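Local atomic coordinates of acyl-CoA thioesterase II TesB2 (PDB entry 3U0A), a protein that probably hydrolyses fatty acyl-CoA thioesters to free fatty acids and coenzyme A, as a member of the C/M/P thioester hydrolase family. Residues N19-S24 against L46-R51; R93-Q98 against I103-A108. All coordinates share one frame; numbering follows the deposited sequence.

Contact 1. Residues N19-S24 against L46-R51; sequences NIYRGS and LVSAVR. With NA (sodium ion), chain G.
Tyr21, on the short strand 20-23, reaches across to residues 46-51 of helix 34-51, the long helix of the N-terminal hotdog domain, around which the strands of that fold are wrapped. It is the only residue of 19-24 that touches 46-51, and its side chain can be followed outward atom by atom. CB comes first, 3.4 Å from the hydroxyl OG of Ser48. With CG anti to the carbonyl carbon (chi1 -64°), the ring is carried along the helix toward Arg51 instead of ending against Ser48. CG and CD2 still lie near that same OG, which approaches the ring obliquely, and CE2 comes within 3.8 Å of the backbone O of Ser48. Along the other flank of the ring, CE1 lies over one face of the Arg51 guanidinium, 3.5 Å from NE and displaced toward the rim of the group. The two planes are 66° apart, so the arrangement is far from a parallel stack. Arg51 gains this place because its chain bends at chi3 (51°), bringing the guanidinium across the CE1 side of the ring, with NH1 at the ring edge in its plane; its NH2 is held by the backbone O of Leu13. The tyrosine also packs on Leu13, Gln15 and Thr52. One residue before Arg51, Val50 directs its carbonyl O to a sodium ion at 2.8 Å; Val53 O and a water, 2.4 Å from the metal, also bind it. At the tip of the ring, Tyr21 OH rests 3.4 Å from Arg51 CB, an aliphatic atom.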
ATOM      1  N   ASN A  19       2.140  10.285  24.320  1.00 42.04           N
ATOM      2  CA  ASN A  19       2.685   9.473  23.248  1.00 41.31           C
ATOM      3  C   ASN A  19       3.085   8.049  23.635  1.00 40.59           C
ATOM      4  O   ASN A  19       3.786   7.418  22.876  1.00 40.11           O
ATOM      5  CB  ASN A  19       3.890  10.158  22.576  1.00 41.35           C
ATOM      6  CG  ASN A  19       3.541  11.491  21.925  1.00 42.25           C
ATOM      7  OD1 ASN A  19       2.448  11.686  21.418  1.00 42.64           O
ATOM      8  ND2 ASN A  19       4.478  12.396  21.924  1.00 42.74           N
ATOM      9  N   ILE A  20       2.666   7.552  24.809  1.00 40.70           N
ATOM     10  CA  ILE A  20       2.916   6.153  25.235  1.00 40.31           C
ATOM     11  C   ILE A  20       1.588   5.597  25.708  1.00 40.72           C
ATOM     12  O   ILE A  20       0.979   6.149  26.586  1.00 41.28           O
ATOM     13  CB  ILE A  20       3.973   6.031  26.380  1.00 40.28           C
ATOM     14  CG1 ILE A  20       5.243   6.863  26.066  1.00 40.14           C
ATOM     15  CG2 ILE A  20       4.294   4.559  26.673  1.00 40.05           C
ATOM     16  CD1 ILE A  20       6.427   6.685  27.018  1.00 40.13           C
ATOM     17  N   TYR A  21       1.154   4.491  25.113  1.00 40.59           N
ATOM     18  CA  TYR A  21      -0.128   3.846  25.438  1.00 41.13           C
ATOM     19  C   TYR A  21       0.127   2.349  25.666  1.00 41.14           C
ATOM     20  O   TYR A  21       1.164   1.823  25.291  1.00 40.70           O
ATOM     21  CB  TYR A  21      -1.130   4.076  24.297  1.00 41.30           C
ATOM     22  CG  TYR A  21      -1.500   5.553  24.079  1.00 41.59           C
ATOM     23  CD1 TYR A  21      -2.607   6.107  24.684  1.00 42.36           C
ATOM     24  CD2 TYR A  21      -0.732   6.369  23.277  1.00 41.28           C
ATOM     25  CE1 TYR A  21      -2.947   7.427  24.487  1.00 42.84           C
ATOM     26  CE2 TYR A  21      -1.054   7.701  23.085  1.00 41.80           C
ATOM     27  CZ  TYR A  21      -2.162   8.236  23.685  1.00 42.59           C
ATOM     28  OH  TYR A  21      -2.479   9.565  23.506  1.00 43.32           O
ATOM     29  N   ARG A  22      -0.803   1.665  26.310  1.00 41.83           N
ATOM     30  CA  ARG A  22      -0.640   0.245  26.593  1.00 42.16           C
ATOM     31  C   ARG A  22      -1.956  -0.429  26.348  1.00 42.93           C
ATOM     32  O   ARG A  22      -2.992   0.054  26.815  1.00 43.49           O
ATOM     33  CB  ARG A  22      -0.203  -0.019  28.034  1.00 42.58           C
ATOM     34  CG  ARG A  22      -0.142  -1.501  28.363  1.00 43.25           C
ATOM     35  CD  ARG A  22       0.740  -1.844  29.558  1.00 43.56           C
ATOM     36  NE  ARG A  22       0.181  -1.369  30.809  1.00 44.21           N
ATOM     37  CZ  ARG A  22       0.846  -1.318  31.951  1.00 44.52           C
ATOM     38  NH1 ARG A  22       0.263  -0.852  33.029  1.00 45.24           N
ATOM     39  NH2 ARG A  22       2.102  -1.715  32.009  1.00 44.22           N
ATOM     40  N   GLY A  23      -1.908  -1.533  25.598  1.00 43.09           N
ATOM     41  CA  GLY A  23      -3.043  -2.407  25.387  1.00 44.04           C
ATOM     42  C   GLY A  23      -2.928  -3.625  26.294  1.00 44.97           C
ATOM     43  O   GLY A  23      -1.844  -4.180  26.485  1.00 44.81           O
ATOM     44  N   SER A  24      -4.041  -4.051  26.869  1.00 46.12           N
ATOM     45  CA  SER A  24      -3.974  -5.122  27.828  1.00 47.25           C
ATOM     46  C   SER A  24      -3.980  -6.480  27.133  1.00 48.05           C
ATOM     47  O   SER A  24      -4.481  -6.626  26.013  1.00 48.03           O
ATOM     48  CB  SER A  24      -5.135  -5.029  28.843  1.00 48.42           C
ATOM     49  OG  SER A  24      -6.372  -4.962  28.168  1.00 48.91           O
ATOM     50  N   LEU A  46      -3.047   1.787  15.602  1.00 39.69           N
ATOM     51  CA  LEU A  46      -3.740   2.929  14.971  1.00 39.69           C
ATOM     52  C   LEU A  46      -4.489   3.787  15.990  1.00 40.08           C
ATOM     53  O   LEU A  46      -4.432   5.022  15.936  1.00 40.15           O
ATOM     54  CB  LEU A  46      -4.718   2.482  13.880  1.00 39.69           C
ATOM     55  CG  LEU A  46      -5.580   3.574  13.253  1.00 39.80           C
ATOM     56  CD1 LEU A  46      -4.783   4.588  12.481  1.00 39.56           C
ATOM     57  CD2 LEU A  46      -6.643   2.993  12.354  1.00 39.90           C
ATOM     58  N   VAL A  47      -5.171   3.117  16.923  1.00 40.41           N
ATOM     59  CA  VAL A  47      -5.941   3.821  17.925  1.00 40.89           C
ATOM     60  C   VAL A  47      -5.018   4.724  18.718  1.00 40.91           C
ATOM     61  O   VAL A  47      -5.384   5.840  19.047  1.00 41.24           O
ATOM     62  CB  VAL A  47      -6.692   2.855  18.839  1.00 41.30           C
ATOM     63  CG1 VAL A  47      -7.327   3.590  20.029  1.00 41.89           C
ATOM     64  CG2 VAL A  47      -7.726   2.116  18.038  1.00 41.42           C
ATOM     65  N   SER A  48      -3.811   4.243  18.990  1.00 40.62           N
ATOM     66  CA  SER A  48      -2.772   5.053  19.643  1.00 40.63           C
ATOM     67  C   SER A  48      -2.383   6.298  18.861  1.00 40.53           C
ATOM     68  O   SER A  48      -2.099   7.361  19.432  1.00 40.80           O
ATOM     69  CB  SER A  48      -1.517   4.213  19.813  1.00 40.36           C
ATOM     70  OG  SER A  48      -1.581   3.493  21.018  1.00 40.62           O
ATOM     71  N   ALA A  49      -2.292   6.131  17.548  1.00 40.19           N
ATOM     72  CA  ALA A  49      -2.007   7.227  16.674  1.00 40.14           C
ATOM     73  C   ALA A  49      -3.147   8.263  16.800  1.00 40.61           C
ATOM     74  O   ALA A  49      -2.880   9.439  16.944  1.00 40.88           O
ATOM     75  CB  ALA A  49      -1.849   6.715  15.241  1.00 39.75           C
ATOM     76  N   VAL A  50      -4.394   7.780  16.784  1.00 40.78           N
ATOM     77  CA  VAL A  50      -5.579   8.597  16.731  1.00 41.28           C
ATOM     78  C   VAL A  50      -5.736   9.490  18.001  1.00 41.90           C
ATOM     79  O   VAL A  50      -6.253  10.625  17.951  1.00 42.42           O
ATOM     80  CB  VAL A  50      -6.810   7.700  16.512  1.00 41.39           C
ATOM     81  CG1 VAL A  50      -8.114   8.463  16.700  1.00 42.08           C
ATOM     82  CG2 VAL A  50      -6.761   7.090  15.137  1.00 40.93           C
ATOM     83  N   ARG A  51      -5.238   8.991  19.127  1.00 41.90           N
ATOM     84  CA  ARG A  51      -5.362   9.717  20.399  1.00 42.52           C
ATOM     85  C   ARG A  51      -4.439  10.929  20.530  1.00 42.68           C
ATOM     86  O   ARG A  51      -4.677  11.810  21.360  1.00 43.33           O
ATOM     87  CB  ARG A  51      -5.209   8.747  21.562  1.00 42.53           C
ATOM     88  CG  ARG A  51      -6.510   7.991  21.693  1.00 42.82           C
ATOM     89  CD  ARG A  51      -6.662   7.115  22.902  1.00 43.06           C
ATOM     90  NE  ARG A  51      -6.372   7.768  24.180  1.00 43.55           N
ATOM     91  CZ  ARG A  51      -6.551   7.158  25.355  1.00 43.90           C
ATOM     92  NH1 ARG A  51      -6.289   7.808  26.508  1.00 44.39           N
ATOM     93  NH2 ARG A  51      -7.032   5.894  25.374  1.00 43.84           N
TER
HETATM   94 NA    NA G 286      -8.117  12.083  16.513  1.00 12.24          NA
HETATM   95  O   HOH W   1      -8.689  11.410  14.269  1.00  4.59           O

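Contact 2. Residues R93-Q98 against I103-A108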
ATOM      1  N   ARG A  93       3.862   8.084  13.316  1.00 39.42           N
ATOM      2  CA  ARG A  93       4.451   6.719  13.273  1.00 39.24           C
ATOM      3  C   ARG A  93       4.241   6.077  14.621  1.00 39.29           C
ATOM      4  O   ARG A  93       4.248   6.789  15.630  1.00 39.50           O
ATOM      5  CB  ARG A  93       5.932   6.690  12.869  1.00 39.34           C
ATOM      6  CG  ARG A  93       6.112   7.051  11.415  1.00 39.32           C
ATOM      7  CD  ARG A  93       7.503   6.790  10.871  1.00 39.49           C
ATOM      8  NE  ARG A  93       8.609   7.389  11.642  1.00 39.82           N
ATOM      9  CZ  ARG A  93       9.931   7.192  11.406  1.00 40.10           C
ATOM     10  NH1 ARG A  93      10.387   6.400  10.405  1.00 40.13           N
ATOM     11  NH2 ARG A  93      10.817   7.770  12.204  1.00 40.43           N
ATOM     12  N   VAL A  94       4.009   4.766  14.633  1.00 39.17           N
ATOM     13  CA  VAL A  94       3.807   4.016  15.863  1.00 39.28           C
ATOM     14  C   VAL A  94       4.614   2.719  15.831  1.00 39.31           C
ATOM     15  O   VAL A  94       4.626   2.013  14.796  1.00 39.23           O
ATOM     16  CB  VAL A  94       2.322   3.615  16.095  1.00 39.28           C
ATOM     17  CG1 VAL A  94       2.182   2.817  17.394  1.00 39.48           C
ATOM     18  CG2 VAL A  94       1.407   4.822  16.131  1.00 39.37           C
ATOM     19  N   ASN A  95       5.270   2.418  16.970  1.00 39.52           N
ATOM     20  CA  ASN A  95       5.912   1.133  17.207  1.00 39.69           C
ATOM     21  C   ASN A  95       5.220   0.385  18.352  1.00 39.86           C
ATOM     22  O   ASN A  95       5.158   0.874  19.450  1.00 39.97           O
ATOM     23  CB  ASN A  95       7.389   1.306  17.569  1.00 39.91           C
ATOM     24  CG  ASN A  95       8.286   1.567  16.368  1.00 39.91           C
ATOM     25  OD1 ASN A  95       7.893   1.418  15.189  1.00 39.75           O
ATOM     26  ND2 ASN A  95       9.526   1.943  16.668  1.00 40.16           N
ATOM     27  N   ALA A  96       4.703  -0.807  18.080  1.00 39.94           N
ATOM     28  CA  ALA A  96       4.115  -1.644  19.129  1.00 40.22           C
ATOM     29  C   ALA A  96       5.240  -2.515  19.672  1.00 40.56           C
ATOM     30  O   ALA A  96       5.933  -3.187  18.894  1.00 40.67           O
ATOM     31  CB  ALA A  96       2.970  -2.488  18.592  1.00 40.27           C
ATOM     32  N   VAL A  97       5.434  -2.470  20.994  1.00 40.78           N
ATOM     33  CA  VAL A  97       6.588  -3.069  21.619  1.00 41.13           C
ATOM     34  C   VAL A  97       6.204  -4.092  22.683  1.00 41.56           C
ATOM     35  O   VAL A  97       5.303  -3.865  23.489  1.00 41.60           O
ATOM     36  CB  VAL A  97       7.551  -1.989  22.220  1.00 41.10           C
ATOM     37  CG1 VAL A  97       8.624  -2.632  23.079  1.00 41.55           C
ATOM     38  CG2 VAL A  97       8.219  -1.154  21.137  1.00 40.86           C
ATOM     39  N   GLN A  98       6.932  -5.211  22.676  1.00 41.99           N
ATOM     40  CA  GLN A  98       6.879  -6.241  23.725  1.00 42.54           C
ATOM     41  C   GLN A  98       8.262  -6.741  24.109  1.00 42.99           C
ATOM     42  O   GLN A  98       8.980  -7.247  23.261  1.00 43.18           O
ATOM     43  CB  GLN A  98       6.073  -7.441  23.278  1.00 42.85           C
ATOM     44  CG  GLN A  98       4.590  -7.175  23.140  1.00 42.61           C
ATOM     45  CD  GLN A  98       3.793  -8.459  23.020  1.00 43.10           C
ATOM     46  OE1 GLN A  98       4.173  -9.353  22.249  1.00 43.39           O
ATOM     47  NE2 GLN A  98       2.682  -8.559  23.757  1.00 43.30           N
ATOM     48  N   ILE A 103       7.358  -5.278  17.517  1.00 41.36           N
ATOM     49  CA  ILE A 103       6.609  -6.395  16.927  1.00 41.60           C
ATOM     50  C   ILE A 103       5.810  -5.972  15.691  1.00 41.20           C
ATOM     51  O   ILE A 103       5.547  -6.765  14.819  1.00 41.41           O
ATOM     52  CB  ILE A 103       5.687  -7.084  17.971  1.00 41.85           C
ATOM     53  CG1 ILE A 103       4.468  -6.220  18.348  1.00 41.43           C
ATOM     54  CG2 ILE A 103       6.464  -7.465  19.237  1.00 42.27           C
ATOM     55  CD1 ILE A 103       3.535  -6.938  19.320  1.00 41.78           C
ATOM     56  N   PHE A 104       5.454  -4.693  15.638  1.00 40.69           N
ATOM     57  CA  PHE A 104       4.680  -4.115  14.570  1.00 40.32           C
ATOM     58  C   PHE A 104       5.064  -2.664  14.427  1.00 39.95           C
ATOM     59  O   PHE A 104       5.201  -1.977  15.394  1.00 39.89           O
ATOM     60  CB  PHE A 104       3.164  -4.246  14.872  1.00 40.26           C
ATOM     61  CG  PHE A 104       2.278  -3.687  13.791  1.00 39.95           C
ATOM     62  CD1 PHE A 104       2.099  -4.367  12.593  1.00 40.04           C
ATOM     63  CD2 PHE A 104       1.670  -2.453  13.939  1.00 39.63           C
ATOM     64  CE1 PHE A 104       1.310  -3.831  11.587  1.00 39.78           C
ATOM     65  CE2 PHE A 104       0.877  -1.929  12.949  1.00 39.41           C
ATOM     66  CZ  PHE A 104       0.696  -2.614  11.773  1.00 39.46           C
ATOM     67  N   SER A 105       5.223  -2.199  13.210  1.00 39.78           N
ATOM     68  CA  SER A 105       5.590  -0.802  12.945  1.00 39.52           C
ATOM     69  C   SER A 105       4.717  -0.235  11.833  1.00 39.25           C
ATOM     70  O   SER A 105       4.437  -0.883  10.847  1.00 39.28           O
ATOM     71  CB  SER A 105       7.068  -0.663  12.562  1.00 39.73           C
ATOM     72  OG  SER A 105       7.467   0.702  12.554  1.00 39.59           O
ATOM     73  N   MET A 106       4.339   1.015  11.983  1.00 39.05           N
ATOM     74  CA  MET A 106       3.188   1.525  11.319  1.00 38.87           C
ATOM     75  C   MET A 106       3.266   3.034  11.081  1.00 38.78           C
ATOM     76  O   MET A 106       3.842   3.768  11.836  1.00 38.87           O
ATOM     77  CB  MET A 106       2.034   1.236  12.227  1.00 38.90           C
ATOM     78  CG  MET A 106       0.731   1.607  11.668  1.00 38.82           C
ATOM     79  SD  MET A 106      -0.407   1.908  13.012  1.00 38.99           S
ATOM     80  CE  MET A 106      -1.253   3.313  12.263  1.00 38.94           C
ATOM     81  N   GLY A 107       2.634   3.478  10.015  1.00 38.68           N
ATOM     82  CA  GLY A 107       2.389   4.898   9.807  1.00 38.69           C
ATOM     83  C   GLY A 107       0.966   5.157   9.328  1.00 38.65           C
ATOM     84  O   GLY A 107       0.371   4.301   8.664  1.00 38.57           O
ATOM     85  N   ALA A 108       0.450   6.342   9.664  1.00 38.79           N
ATOM     86  CA  ALA A 108      -0.894   6.759   9.295  1.00 38.88           C
ATOM     87  C   ALA A 108      -0.952   8.263   9.036  1.00 39.13           C
ATOM     88  O   ALA A 108      -0.222   9.022   9.665  1.00 39.30           O
ATOM     89  CB  ALA A 108      -1.901   6.350  10.371  1.00 39.01           C
TER
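The antiparallel beta hairpin formed by strands 89-98 and 101-111 brings Arg93-Gln98 alongside Ile103-Ala108, with local axes 4.7 Å apart. Val94 with Met106 and Ala96 with Phe104 are hydrogen-bonded pairs; Arg93 with Gly107 and Asn95 with Ser105 are the non-hydrogen-bonded pairs. Val94 N donates to Met106 O at 3.0 Å, while the return bond from Met106 N to Val94 O is weak, bent to 129° at the hydrogen. Nearer the turn, Ala96 N donates to Phe104 O, and Ala96 O is reached by Ile103 N rather than by the amide of its partner Phe104, consistent with a classic beta bulge at Ile103-Phe104 opposite Ala96. In the hotdog fold such strands curl about a central helix, and here Val94, Ala96, Phe104 and Met106 share the face turned to helix 34-51. Ser45 of that helix touches Ala96, Phe104 and Met106. Ala96 CB packs 4.1 Å from Phe104 CB, whereas Val94 CB lies farther from Met106 SD, at 4.5 Å. Ile103 has CG1 between the backbone N and the carbonyl carbon (chi1 72°), a setting that swings the branch across the hairpin: CG1 approaches Ala96 O to 3.4 Å and CD1 crosses the chain of Gln98, meeting its CG and the amide end. That amide is itself fixed by Asp71 N and Pro75 O. The other face carries Arg93, Asn95 and Ser105 and turns to the second subunit, whose Arg93 packs on Asn95 and Ser105. Arg93 forms a salt bridge with Glu81 on the adjoining strand, and its CA lies 3.3 Å from Met106 O in a CA-H...O contact.

Helix 34-51 joins the two contacts, whose centres are 10 Å apart. In contact 1 residues Ser48 and Arg51 meet Tyr21; other side chains of 46-51 descend on the hairpin of contact 2. Met106 CE lies 3.7 Å from Leu46 CA, Ala49 CB is 3.9 Å from Val94 CG2, and Leu46 CD1 is 4.0 Å from Ala108 CB. The helix is thus packed against strand 20-23 and against the hairpin through different residues. The sodium ion is bound beside Arg51, through Val50 O, about 12 Å from the nearest atom of the Met106 side chain, CE. Sulfate, probably from the crystallisation liquor, is bound about 4 Å from Tyr21, and also about 4 Å from Gly107.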